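Long-range contacts in arylesterase (Sulfolobus solfataricus, PDB 5L2P), which hydrolyses aromatic esters, p-nitrophenyl esters of fatty acids and aryl dialkyl phosphates such as paraoxon, as a serine esterase of the GDXG lipolytic family: residues P2-V7 / N277-H281; P46-D52 / I64-I70; N75-F81 / K149-I155; S156-V162 / Q179-F185. One frame throughout, in Å; residues are numbered along the deposited sequence.

Contact 1 (P2-V7 / N277-H281); sequences PLDPEV and NGNVH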
loop_
_atom_site.group_PDB
_atom_site.type_symbol
_atom_site.label_atom_id
_atom_site.label_comp_id
_atom_site.label_asym_id
_atom_site.label_seq_id
_atom_site.Cartn_x
_atom_site.Cartn_y
_atom_site.Cartn_z
ATOM N N PRO A 2 8.478 10.230 -5.531
ATOM C CA PRO A 2 7.820 11.515 -5.335
ATOM C C PRO A 2 8.073 12.103 -3.939
ATOM O O PRO A 2 7.211 12.060 -3.075
ATOM C CB PRO A 2 6.350 11.181 -5.557
ATOM C CG PRO A 2 6.221 9.815 -5.048
ATOM C CD PRO A 2 7.515 9.119 -5.392
ATOM N N LEU A 3 9.265 12.662 -3.748
ATOM C CA LEU A 3 9.601 13.365 -2.529
ATOM C C LEU A 3 9.407 14.866 -2.702
ATOM O O LEU A 3 9.238 15.374 -3.801
ATOM C CB LEU A 3 11.066 13.104 -2.144
ATOM C CG LEU A 3 11.495 11.665 -1.893
ATOM C CD1 LEU A 3 13.013 11.605 -1.751
ATOM C CD2 LEU A 3 10.783 11.116 -0.646
ATOM N N ASP A 4 9.430 15.560 -1.586
ATOM C CA ASP A 4 9.627 16.998 -1.581
ATOM C C ASP A 4 10.973 17.350 -2.298
ATOM O O ASP A 4 11.999 16.781 -2.000
ATOM C CB ASP A 4 9.652 17.438 -0.125
ATOM C CG ASP A 4 9.590 18.922 0.049
ATOM O OD1 ASP A 4 9.697 19.706 -0.930
ATOM O OD2 ASP A 4 9.430 19.294 1.228
ATOM N N PRO A 5 10.939 18.261 -3.265
ATOM C CA PRO A 5 12.176 18.646 -3.985
ATOM C C PRO A 5 13.369 19.051 -3.104
ATOM O O PRO A 5 14.485 18.709 -3.420
ATOM C CB PRO A 5 11.731 19.840 -4.852
ATOM C CG PRO A 5 10.283 19.551 -5.121
ATOM C CD PRO A 5 9.751 18.926 -3.844
ATOM N N GLU A 6 13.123 19.778 -2.019
ATOM C CA GLU A 6 14.189 20.135 -1.068
ATOM C C GLU A 6 14.790 18.895 -0.425
ATOM O O GLU A 6 15.986 18.837 -0.181
ATOM C CB GLU A 6 13.728 21.160 0.010
ATOM C CG GLU A 6 12.532 20.739 0.869
ATOM C CD GLU A 6 12.004 21.815 1.838
ATOM O OE1 GLU A 6 12.797 22.728 2.230
ATOM O OE2 GLU A 6 10.790 21.737 2.207
ATOM N N VAL A 7 13.959 17.899 -0.148
ATOM C CA VAL A 7 14.436 16.646 0.443
ATOM C C VAL A 7 15.236 15.842 -0.576
ATOM O O VAL A 7 16.256 15.258 -0.256
ATOM C CB VAL A 7 13.274 15.806 0.992
ATOM C CG1 VAL A 7 13.774 14.436 1.498
ATOM C CG2 VAL A 7 12.570 16.572 2.107
ATOM N N ASN A 277 3.557 12.887 4.659
ATOM C CA ASN A 277 3.877 12.456 3.318
ATOM C C ASN A 277 5.051 13.241 2.674
ATOM O O ASN A 277 5.348 14.356 3.044
ATOM C CB ASN A 277 2.628 12.514 2.436
ATOM C CG ASN A 277 1.479 11.561 2.917
ATOM O OD1 ASN A 277 1.701 10.441 3.377
ATOM N ND2 ASN A 277 0.248 12.036 2.805
ATOM N N GLY A 278 5.702 12.618 1.692
ATOM C CA GLY A 278 6.748 13.232 0.901
ATOM C C GLY A 278 8.027 13.512 1.661
ATOM O O GLY A 278 8.870 14.293 1.215
ATOM N N ASN A 279 8.186 12.817 2.783
ATOM C CA ASN A 279 9.296 12.999 3.676
ATOM C C ASN A 279 9.941 11.723 4.066
ATOM O O ASN A 279 9.311 10.680 4.062
ATOM C CB ASN A 279 8.892 13.761 4.918
ATOM C CG ASN A 279 8.844 15.270 4.683
ATOM O OD1 ASN A 279 9.809 16.013 4.967
ATOM N ND2 ASN A 279 7.773 15.707 4.080
ATOM N N VAL A 280 11.242 11.830 4.335
ATOM C CA VAL A 280 12.039 10.689 4.718
ATOM C C VAL A 280 12.159 10.684 6.228
ATOM O O VAL A 280 11.574 11.505 6.904
ATOM C CB VAL A 280 13.417 10.689 4.009
ATOM C CG1 VAL A 280 13.217 10.636 2.494
ATOM C CG2 VAL A 280 14.288 11.865 4.451
ATOM N N HIS A 281 12.889 9.723 6.750
ATOM C CA HIS A 281 13.041 9.566 8.187
ATOM C C HIS A 281 13.490 10.853 8.870
ATOM O O HIS A 281 14.445 11.508 8.447
ATOM C CB HIS A 281 14.041 8.456 8.454
ATOM C CG HIS A 281 14.347 8.247 9.897
ATOM N ND1 HIS A 281 13.477 7.630 10.769
ATOM C CD2 HIS A 281 15.442 8.568 10.624
ATOM C CE1 HIS A 281 14.024 7.573 11.969
ATOM N NE2 HIS A 281 15.212 8.149 11.912
#

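Contact 2 (P46-D52 / I64-I70); sequences PVGETRD and IRIYSPI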
loop_
_atom_site.group_PDB
_atom_site.type_symbol
_atom_site.label_atom_id
_atom_site.label_comp_id
_atom_site.label_asym_id
_atom_site.label_seq_id
_atom_site.Cartn_x
_atom_site.Cartn_y
_atom_site.Cartn_z
ATOM N N PRO A 46 15.109 31.470 19.774
ATOM C CA PRO A 46 15.385 31.865 21.139
ATOM C C PRO A 46 14.339 31.331 22.137
ATOM O O PRO A 46 13.169 31.229 21.816
ATOM C CB PRO A 46 15.388 33.399 21.081
ATOM C CG PRO A 46 14.669 33.755 19.850
ATOM C CD PRO A 46 14.711 32.597 18.913
ATOM N N VAL A 47 14.790 31.037 23.347
ATOM C CA VAL A 47 13.938 30.655 24.464
ATOM C C VAL A 47 14.163 31.574 25.668
ATOM O O VAL A 47 14.948 32.506 25.608
ATOM C CB VAL A 47 14.192 29.182 24.864
ATOM C CG1 VAL A 47 13.681 28.263 23.772
ATOM C CG2 VAL A 47 15.676 28.899 25.115
ATOM N N GLY A 48 13.446 31.313 26.755
ATOM C CA GLY A 48 13.512 32.132 27.952
ATOM C C GLY A 48 14.859 31.938 28.640
ATOM O O GLY A 48 15.520 32.880 28.986
ATOM N N GLU A 49 15.261 30.695 28.843
ATOM C CA GLU A 49 16.483 30.379 29.543
ATOM C C GLU A 49 16.951 28.951 29.223
ATOM O O GLU A 49 16.189 28.102 28.818
ATOM C CB GLU A 49 16.232 30.490 31.041
ATOM C CG GLU A 49 17.502 30.594 31.881
ATOM C CD GLU A 49 17.238 30.422 33.368
ATOM O OE1 GLU A 49 16.066 30.488 33.800
ATOM O OE2 GLU A 49 18.208 30.230 34.118
ATOM N N THR A 50 18.240 28.698 29.428
ATOM C CA THR A 50 18.878 27.409 29.201
ATOM C C THR A 50 19.838 27.162 30.342
ATOM O O THR A 50 20.636 28.029 30.678
ATOM C CB THR A 50 19.644 27.440 27.866
ATOM O OG1 THR A 50 18.686 27.307 26.802
ATOM C CG2 THR A 50 20.649 26.340 27.743
ATOM N N ARG A 51 19.783 25.976 30.927
ATOM C CA ARG A 51 20.616 25.648 32.074
ATOM C C ARG A 51 21.115 24.219 31.921
ATOM O O ARG A 51 20.317 23.294 31.791
ATOM C CB ARG A 51 19.826 25.825 33.370
ATOM C CG ARG A 51 20.567 25.557 34.670
ATOM C CD ARG A 51 19.816 26.096 35.896
ATOM N NE ARG A 51 18.558 25.368 36.208
ATOM C CZ ARG A 51 17.325 25.722 35.806
ATOM N NH1 ARG A 51 17.097 26.810 35.062
ATOM N NH2 ARG A 51 16.268 24.979 36.161
ATOM N N ASP A 52 22.441 24.057 31.891
ATOM C CA ASP A 52 23.061 22.735 31.838
ATOM C C ASP A 52 23.362 22.280 33.236
ATOM O O ASP A 52 23.711 23.093 34.067
ATOM C CB ASP A 52 24.354 22.772 31.055
ATOM C CG ASP A 52 24.142 22.857 29.561
ATOM O OD1 ASP A 52 23.034 22.611 29.085
ATOM O OD2 ASP A 52 25.135 23.145 28.856
ATOM N N ILE A 64 22.068 16.882 31.613
ATOM C CA ILE A 64 20.812 17.338 31.080
ATOM C C ILE A 64 20.858 18.822 30.757
ATOM O O ILE A 64 21.724 19.531 31.231
ATOM C CB ILE A 64 19.640 17.066 32.062
ATOM C CG1 ILE A 64 19.887 17.738 33.395
ATOM C CG2 ILE A 64 19.479 15.572 32.279
ATOM C CD1 ILE A 64 18.647 17.713 34.290
ATOM N N ARG A 65 19.917 19.268 29.919
ATOM C CA ARG A 65 19.733 20.685 29.663
ATOM C C ARG A 65 18.253 21.007 29.913
ATOM O O ARG A 65 17.369 20.364 29.373
ATOM C CB ARG A 65 20.121 21.033 28.239
ATOM C CG ARG A 65 20.192 22.554 27.990
ATOM C CD ARG A 65 20.542 22.943 26.539
ATOM N NE ARG A 65 21.789 22.398 26.031
ATOM C CZ ARG A 65 22.968 22.955 26.182
ATOM N NH1 ARG A 65 23.079 24.098 26.834
ATOM N NH2 ARG A 65 24.032 22.361 25.677
ATOM N N ILE A 66 18.001 22.010 30.743
ATOM C CA ILE A 66 16.659 22.480 31.033
ATOM C C ILE A 66 16.353 23.717 30.192
ATOM O O ILE A 66 17.093 24.723 30.281
ATOM C CB ILE A 66 16.483 22.942 32.494
ATOM C CG1 ILE A 66 17.189 22.019 33.508
ATOM C CG2 ILE A 66 14.997 23.082 32.813
ATOM C CD1 ILE A 66 16.943 20.526 33.280
ATOM N N TYR A 67 15.257 23.640 29.405
ATOM C CA TYR A 67 14.813 24.771 28.587
ATOM C C TYR A 67 13.614 25.437 29.208
ATOM O O TYR A 67 12.651 24.773 29.503
ATOM C CB TYR A 67 14.449 24.322 27.192
ATOM C CG TYR A 67 15.552 23.659 26.417
ATOM C CD1 TYR A 67 15.910 22.335 26.644
ATOM C CD2 TYR A 67 16.218 24.328 25.438
ATOM C CE1 TYR A 67 16.930 21.732 25.907
ATOM C CE2 TYR A 67 17.248 23.746 24.727
ATOM C CZ TYR A 67 17.585 22.444 24.961
ATOM O OH TYR A 67 18.546 21.816 24.224
ATOM N N SER A 68 13.674 26.753 29.387
ATOM C CA SER A 68 12.522 27.519 29.808
ATOM C C SER A 68 12.006 28.302 28.626
ATOM O O SER A 68 12.795 28.927 27.947
ATOM C CB SER A 68 12.896 28.502 30.891
ATOM O OG SER A 68 13.493 27.848 31.970
ATOM N N PRO A 69 10.676 28.265 28.377
ATOM C CA PRO A 69 10.127 28.901 27.184
ATOM C C PRO A 69 10.154 30.420 27.252
ATOM O O PRO A 69 10.326 30.983 28.312
ATOM C CB PRO A 69 8.680 28.386 27.151
ATOM C CG PRO A 69 8.343 28.163 28.566
ATOM C CD PRO A 69 9.615 27.656 29.193
ATOM N N ILE A 70 9.997 31.067 26.106
ATOM C CA ILE A 70 9.863 32.516 26.026
ATOM C C ILE A 70 8.688 32.972 26.870
ATOM O O ILE A 70 8.791 33.943 27.601
ATOM C CB ILE A 70 9.621 32.989 24.560
ATOM C CG1 ILE A 70 10.863 32.774 23.699
ATOM C CG2 ILE A 70 9.261 34.460 24.499
ATOM C CD1 ILE A 70 12.047 33.674 24.042
#

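Contact 3 (N75-F81 / K149-I155); sequences NGLVMHF and KIATFGI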
loop_
_atom_site.group_PDB
_atom_site.type_symbol
_atom_site.label_atom_id
_atom_site.label_comp_id
_atom_site.label_asym_id
_atom_site.label_seq_id
_atom_site.Cartn_x
_atom_site.Cartn_y
_atom_site.Cartn_z
ATOM N N ASN A 75 2.196 24.393 33.807
ATOM C CA ASN A 75 3.142 23.697 34.666
ATOM C C ASN A 75 3.453 22.275 34.186
ATOM O O ASN A 75 3.817 21.432 34.980
ATOM C CB ASN A 75 2.677 23.721 36.124
ATOM C CG ASN A 75 1.259 23.164 36.312
ATOM O OD1 ASN A 75 0.608 22.787 35.354
ATOM N ND2 ASN A 75 0.777 23.124 37.551
ATOM N N GLY A 76 3.358 22.043 32.885
ATOM C CA GLY A 76 3.755 20.787 32.309
ATOM C C GLY A 76 5.230 20.639 32.065
ATOM O O GLY A 76 5.971 21.607 32.118
ATOM N N LEU A 77 5.650 19.396 31.837
ATOM C CA LEU A 77 7.037 19.064 31.601
ATOM C C LEU A 77 7.158 18.043 30.496
ATOM O O LEU A 77 6.442 17.067 30.479
ATOM C CB LEU A 77 7.668 18.513 32.877
ATOM C CG LEU A 77 9.079 17.913 32.750
ATOM C CD1 LEU A 77 10.086 19.005 32.490
ATOM C CD2 LEU A 77 9.450 17.052 33.952
ATOM N N VAL A 78 8.096 18.275 29.576
ATOM C CA VAL A 78 8.367 17.365 28.483
ATOM C C VAL A 78 9.791 16.860 28.554
ATOM O O VAL A 78 10.723 17.644 28.475
ATOM C CB VAL A 78 8.141 18.046 27.136
ATOM C CG1 VAL A 78 8.506 17.110 25.975
ATOM C CG2 VAL A 78 6.685 18.529 27.014
ATOM N N MET A 79 9.953 15.546 28.739
ATOM C CA MET A 79 11.264 14.917 28.709
ATOM C C MET A 79 11.602 14.599 27.267
ATOM O O MET A 79 10.827 13.920 26.576
ATOM C CB MET A 79 11.279 13.634 29.494
ATOM C CG MET A 79 10.907 13.770 30.952
ATOM S SD MET A 79 12.059 14.749 31.891
ATOM C CE MET A 79 13.594 13.890 31.652
ATOM N N HIS A 80 12.773 15.063 26.824
ATOM C CA HIS A 80 13.159 14.910 25.439
ATOM C C HIS A 80 14.382 13.998 25.332
ATOM O O HIS A 80 15.429 14.297 25.879
ATOM C CB HIS A 80 13.456 16.283 24.842
ATOM C CG HIS A 80 13.893 16.243 23.401
ATOM N ND1 HIS A 80 14.514 17.308 22.783
ATOM C CD2 HIS A 80 13.809 15.265 22.463
ATOM C CE1 HIS A 80 14.786 17.000 21.529
ATOM N NE2 HIS A 80 14.362 15.766 21.306
ATOM N N PHE A 81 14.227 12.883 24.625
ATOM C CA PHE A 81 15.310 11.970 24.365
ATOM C C PHE A 81 15.681 12.071 22.891
ATOM O O PHE A 81 14.810 11.858 22.020
ATOM C CB PHE A 81 14.872 10.553 24.699
ATOM C CG PHE A 81 14.161 10.409 26.029
ATOM C CD1 PHE A 81 14.638 11.028 27.153
ATOM C CD2 PHE A 81 13.049 9.618 26.139
ATOM C CE1 PHE A 81 14.022 10.867 28.379
ATOM C CE2 PHE A 81 12.409 9.433 27.372
ATOM C CZ PHE A 81 12.895 10.087 28.494
ATOM N N LYS A 149 1.701 16.026 35.163
ATOM C CA LYS A 149 1.785 16.604 33.815
ATOM C C LYS A 149 3.166 16.422 33.181
ATOM O O LYS A 149 3.699 17.322 32.557
ATOM C CB LYS A 149 1.414 18.079 33.822
ATOM C CG LYS A 149 -0.011 18.382 34.185
ATOM C CD LYS A 149 -0.206 19.896 34.168
ATOM C CE LYS A 149 -1.573 20.380 34.610
ATOM N NZ LYS A 149 -2.610 19.767 33.785
ATOM N N ILE A 150 3.726 15.230 33.321
ATOM C CA ILE A 150 5.001 14.867 32.727
ATOM C C ILE A 150 4.791 14.060 31.440
ATOM O O ILE A 150 4.200 12.974 31.472
ATOM C CB ILE A 150 5.866 14.065 33.721
ATOM C CG1 ILE A 150 6.031 14.869 35.021
ATOM C CG2 ILE A 150 7.213 13.720 33.086
ATOM C CD1 ILE A 150 6.852 14.171 36.105
ATOM N N ALA A 151 5.300 14.573 30.313
ATOM C CA ALA A 151 5.217 13.864 29.038
ATOM C C ALA A 151 6.615 13.506 28.527
ATOM O O ALA A 151 7.609 14.151 28.910
ATOM C CB ALA A 151 4.530 14.736 28.012
ATOM N N THR A 152 6.694 12.494 27.649
ATOM C CA THR A 152 7.912 12.132 26.998
ATOM C C THR A 152 7.862 12.350 25.485
ATOM O O THR A 152 6.816 12.224 24.859
ATOM C CB THR A 152 8.287 10.686 27.301
ATOM O OG1 THR A 152 7.215 9.812 26.949
ATOM C CG2 THR A 152 8.683 10.519 28.788
ATOM N N PHE A 153 9.014 12.686 24.893
ATOM C CA PHE A 153 9.122 13.001 23.478
ATOM C C PHE A 153 10.466 12.495 22.954
ATOM O O PHE A 153 11.464 12.522 23.665
ATOM C CB PHE A 153 8.979 14.497 23.302
ATOM C CG PHE A 153 9.244 14.979 21.916
ATOM C CD1 PHE A 153 10.544 15.312 21.531
ATOM C CD2 PHE A 153 8.198 15.157 21.006
ATOM C CE1 PHE A 153 10.817 15.779 20.246
ATOM C CE2 PHE A 153 8.456 15.609 19.710
ATOM C CZ PHE A 153 9.781 15.940 19.345
ATOM N N GLY A 154 10.502 11.999 21.727
ATOM C CA GLY A 154 11.691 11.405 21.204
ATOM C C GLY A 154 11.591 11.076 19.743
ATOM O O GLY A 154 10.530 10.742 19.266
ATOM N N ILE A 155 12.730 11.192 19.033
ATOM C CA ILE A 155 12.814 10.969 17.587
ATOM C C ILE A 155 13.692 9.759 17.279
ATOM O O ILE A 155 14.779 9.649 17.771
ATOM C CB ILE A 155 13.337 12.223 16.865
ATOM C CG1 ILE A 155 12.376 13.401 17.113
ATOM C CG2 ILE A 155 13.556 11.985 15.374
ATOM C CD1 ILE A 155 12.928 14.772 16.776
#

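Contact 4 (S156-V162 / Q179-F185); sequences SAGGNLV and QVPVVPF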
loop_
_atom_site.group_PDB
_atom_site.type_symbol
_atom_site.label_atom_id
_atom_site.label_comp_id
_atom_site.label_asym_id
_atom_site.label_seq_id
_atom_site.Cartn_x
_atom_site.Cartn_y
_atom_site.Cartn_z
ATOM N N SER A 156 13.174 8.822 16.501
ATOM C CA SER A 156 13.955 7.676 16.004
ATOM C C SER A 156 14.368 6.654 17.121
ATOM O O SER A 156 13.549 5.943 17.653
ATOM C CB SER A 156 15.139 8.201 15.189
ATOM O OG SER A 156 15.897 7.133 14.683
ATOM N N ALA A 157 15.626 6.580 17.484
ATOM C CA ALA A 157 16.041 5.866 18.696
ATOM C C ALA A 157 15.423 6.529 19.909
ATOM O O ALA A 157 15.186 5.880 20.915
ATOM C CB ALA A 157 17.579 5.865 18.823
ATOM N N GLY A 158 15.236 7.846 19.855
ATOM C CA GLY A 158 14.565 8.579 20.922
ATOM C C GLY A 158 13.116 8.116 21.053
ATOM O O GLY A 158 12.588 8.043 22.153
ATOM N N GLY A 159 12.478 7.843 19.920
ATOM C CA GLY A 159 11.134 7.304 19.911
ATOM C C GLY A 159 11.068 5.900 20.490
ATOM O O GLY A 159 10.106 5.540 21.167
ATOM N N ASN A 160 12.094 5.096 20.205
ATOM C CA ASN A 160 12.267 3.795 20.864
ATOM C C ASN A 160 12.284 3.923 22.382
ATOM O O ASN A 160 11.625 3.139 23.089
ATOM C CB ASN A 160 13.569 3.148 20.443
ATOM C CG ASN A 160 13.829 1.834 21.157
ATOM O OD1 ASN A 160 14.811 1.680 21.927
ATOM N ND2 ASN A 160 12.961 0.841 20.878
ATOM N N LEU A 161 13.062 4.917 22.865
ATOM C CA LEU A 161 13.252 5.161 24.306
ATOM C C LEU A 161 11.977 5.677 24.980
ATOM O O LEU A 161 11.703 5.343 26.124
ATOM C CB LEU A 161 14.414 6.109 24.509
ATOM C CG LEU A 161 15.790 5.559 24.089
ATOM C CD1 LEU A 161 16.834 6.653 23.947
ATOM C CD2 LEU A 161 16.248 4.518 25.102
ATOM N N VAL A 162 11.177 6.439 24.235
ATOM C CA VAL A 162 9.848 6.851 24.680
ATOM C C VAL A 162 8.922 5.628 24.907
ATOM O O VAL A 162 8.262 5.510 25.938
ATOM C CB VAL A 162 9.174 7.796 23.667
ATOM C CG1 VAL A 162 7.677 7.944 23.959
ATOM C CG2 VAL A 162 9.842 9.168 23.673
ATOM N N GLN A 179 2.891 10.453 25.749
ATOM C CA GLN A 179 4.112 9.981 25.089
ATOM C C GLN A 179 4.062 10.357 23.612
ATOM O O GLN A 179 3.026 10.203 22.945
ATOM C CB GLN A 179 4.245 8.455 25.231
ATOM C CG GLN A 179 3.058 7.673 24.681
ATOM C CD GLN A 179 3.357 6.187 24.650
ATOM O OE1 GLN A 179 4.490 5.772 24.309
ATOM N NE2 GLN A 179 2.352 5.359 25.027
ATOM N N VAL A 180 5.192 10.839 23.101
ATOM C CA VAL A 180 5.266 11.282 21.732
ATOM C C VAL A 180 6.466 10.677 21.015
ATOM O O VAL A 180 7.479 11.337 20.843
ATOM C CB VAL A 180 5.309 12.815 21.649
ATOM C CG1 VAL A 180 5.171 13.293 20.210
ATOM C CG2 VAL A 180 4.166 13.397 22.469
ATOM N N PRO A 181 6.338 9.406 20.578
ATOM C CA PRO A 181 7.367 8.817 19.732
ATOM C C PRO A 181 7.223 9.276 18.295
ATOM O O PRO A 181 6.200 9.022 17.643
ATOM C CB PRO A 181 7.118 7.310 19.863
ATOM C CG PRO A 181 5.694 7.185 20.253
ATOM C CD PRO A 181 5.243 8.461 20.870
ATOM N N VAL A 182 8.252 9.953 17.805
ATOM C CA VAL A 182 8.291 10.409 16.435
ATOM C C VAL A 182 9.232 9.480 15.663
ATOM O O VAL A 182 10.358 9.189 16.085
ATOM C CB VAL A 182 8.810 11.838 16.384
ATOM C CG1 VAL A 182 8.954 12.326 14.940
ATOM C CG2 VAL A 182 7.891 12.737 17.182
ATOM N N VAL A 183 8.764 9.027 14.513
ATOM C CA VAL A 183 9.467 8.043 13.708
ATOM C C VAL A 183 10.242 6.982 14.525
ATOM O O VAL A 183 11.371 6.653 14.200
ATOM C CB VAL A 183 10.351 8.726 12.644
ATOM C CG1 VAL A 183 9.454 9.542 11.685
ATOM C CG2 VAL A 183 11.442 9.607 13.295
ATOM N N PRO A 184 9.584 6.364 15.495
ATOM C CA PRO A 184 10.249 5.417 16.351
ATOM C C PRO A 184 10.687 4.083 15.741
ATOM O O PRO A 184 10.059 3.563 14.798
ATOM C CB PRO A 184 9.141 5.087 17.387
ATOM C CG PRO A 184 7.882 5.151 16.603
ATOM C CD PRO A 184 8.099 6.276 15.621
ATOM N N PHE A 185 11.735 3.515 16.332
ATOM C CA PHE A 185 12.048 2.086 16.203
ATOM C C PHE A 185 11.356 1.331 17.336
ATOM O O PHE A 185 11.594 1.611 18.511
ATOM C CB PHE A 185 13.563 1.866 16.269
ATOM C CG PHE A 185 13.977 0.431 16.220
ATOM C CD1 PHE A 185 13.930 -0.375 17.366
ATOM C CD2 PHE A 185 14.410 -0.143 15.036
ATOM C CE1 PHE A 185 14.326 -1.717 17.322
ATOM C CE2 PHE A 185 14.787 -1.486 15.002
ATOM C CZ PHE A 185 14.742 -2.261 16.149
#

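Contact 1 (P2-V7 / N277-H281)
Val7 overlaps Val280 through their methyl branches, the two side chains passing one another as they run opposite ways, with CG1 of Val7 3.9 Å from CG2 of Val280. Leu3 reaches the same valine at about a right angle, its CD2 4.0 Å from Val280 CG1, and Val280 thus meets both apolar side chains of the N-terminal segment. CG1 of Val7 lies anti to the backbone N (chi1 175°), which turns that methyl toward Val280 and leaves CG2 beside Asn279 OD1. One backbone bond crosses the contact: Asp4 N, at the N-cap of helix 5-17, gives an almost straight bond (172°) to a lone pair of Gly278 O, 3.1 Å away. The corner in the other segment is braced from within, Asn279 ND2 donating to Asn277 O at 3.0 Å with the acceptor nearly in the amide plane. A leucine in place of Asn279 would probably leave Asn277 O without this mate and the corner freer to shift. Asn277 itself meets Ser273 of a second subunit. His281, which follows Val280, bonds Asp251 and Ser156 as in a catalytic triad; the chemistry implies that one directed bond and a few methyl contacts join the N-terminus to the segment leading to that histidine.

Contact 2 (P46-D52 / I64-I70)
Ser68 O is gripped by two backbone N-H groups of the partner strand: Glu49 N at 3.2 Å, and Gly48 N through a weak, bent bond. Two consecutive residues facing one make this a classic beta bulge, placed where strand 49-56 begins. Beyond it the antiparallel ladder is regular, with Ser68 N bonding Glu49 O at 2.9 Å and Ile66 N bonding Arg51 O at 2.8 Å, both nearly straight. Strands 49-56 and 61-68 form a beta hairpin at one margin of the central sheet of the alpha/beta hydrolase fold, strand 49-56 being its outermost strand on that side. On the face carrying Thr50, Asp52, Arg65 and Tyr67, the Asp52 carboxylate comes over one face of the Arg65 guanidinium; OD1 lies 2.7 Å from NH1 but well out of the guanidinium plane, a salt bridge of charge alone. Thr50 CG2 meets the edge of the same group. The guanidinium has a second partner in Glu92, while Tyr67 OH bonds Asp95. On the other face Arg51 leans over Ile66, NH2 4.1 Å from CG2, and a long salt bridge joins its NH1 to Glu49. Past the end of its strand, Ile70 reaches across to Pro46 and Val47, its CD1 3.4 Å from Val47 C and its CG1 against Pro46 O. Asn103, on helix 95-105, bonds both Pro46 O and Ile70 N.

Contact 3 (N75-F81 / K149-I155)
Phe153 and His80 lie side by side on one face of the sheet, in an offset edge-to-face pair in which the phenyl ring presents its edge, at CD1, to the imidazole. The ring centroids are 5.1 Å apart and the planes meet at 69°. Both rings swing out anti to the backbone N (chi1 173° for Phe153, 179° for His80), and this shared setting carries them in the same direction. The imidazole is held at both nitrogens, by Ser98 at ND1 and Glu94 at NE2, which should fix its rotation. At the root of the phenyl side chain, Val78 CG1 fits against Phe153 CB at 3.8 Å, and the small Ala151 takes the place beside Val78. On the opposite face, Leu77 CD2 runs alongside Ile150 CG2 at 4.1 Å, while Met79, bent at chi2 and chi3, puts its CG near the same methyl before the rest of its chain turns off from the partner strand. Thr152 CG2 is a bump facing the notch formed by Met79 CB and Phe81 CE2, 4.1 Å from each. At the outer end, Asn75 OD1 lies along the aliphatic part of Lys149, whose NZ continues to Phe305 O. Parallel ladder bonds hold the strands in step, among them Met79 N to Ala151 O at 2.7 Å and Phe81 N to Phe153 O at 2.9 Å. In the fold, strand 77-81 lies between 108-112 and 150-155, and 178-182 follows; helices 124-138 and 157-171 pack on the face bearing Met79, Phe81 and Thr152.

Contact 4 (S156-V162 / Q179-F185)
Val162, Ser156 and Phe185 bring most of the buried surface here, each by a different means. Val162 is the apolar wedge: its CG1, anti to the backbone N at chi1 166°, drops onto the strand, 3.7 Å from Gln179 CB and 4.0 Å from Pro181 CD. Ser156, the inferred nucleophile, is held by its backbone. Its N bonds Val182 O at 2.9 Å, nearly straight at 169°, and its O accepts a weak bond from Phe185 N; the CB branch points away from the strand and delivers OG to His281 NE2. This fits the nucleophile elbow of the alpha/beta hydrolases, with Gly154, Ser156 and Gly158 in the GxSxG pattern. Gly159 has Pro184 CB close by, and a beta carbon there would collide with it. Phe185 is tied through its carbonyl, since Asn160 ND2 donates to Phe185 O at 2.8 Å from outside the carbonyl plane, while the same nitrogen lies by the ring edge at CD1. Asn160 also reaches Trp86 through OD1 and Phe229 O through ND2. With a leucine at this position, Phe185 O, Phe229 O and the Trp86 N-H would probably lose their mate and the chain beyond the strand be left freer to move. Strand 178-182 lies between 150-155 and 242-248, and helix 157-171 links it to 150-155 in a beta-alpha-beta unit, with helix 124-138 beside Leu161.

Overall arrangement
Contacts 3 and 4 form the buried centre and are adjacent: helix 157-171 follows strand 150-155, and strand 178-182 lies beside it. Thr152 O and Gly154 O lie 2.8 Å from Val180 N and Val182 N, probable hydrogen bonds that join strand 178-182 to the ladder of contact 3. Contact 2 belongs to the same sheet but lies at its margin, partly exposed, and there a salt bridge and charged side chains join the apolar ones. Contact 1 is also buried, yet it lies about 20 Å from the chain centre and joins the N-terminus to the C-terminal part, with a single backbone hydrogen bond. It meets contact 4 at the active site, where His281 also packs on Val183.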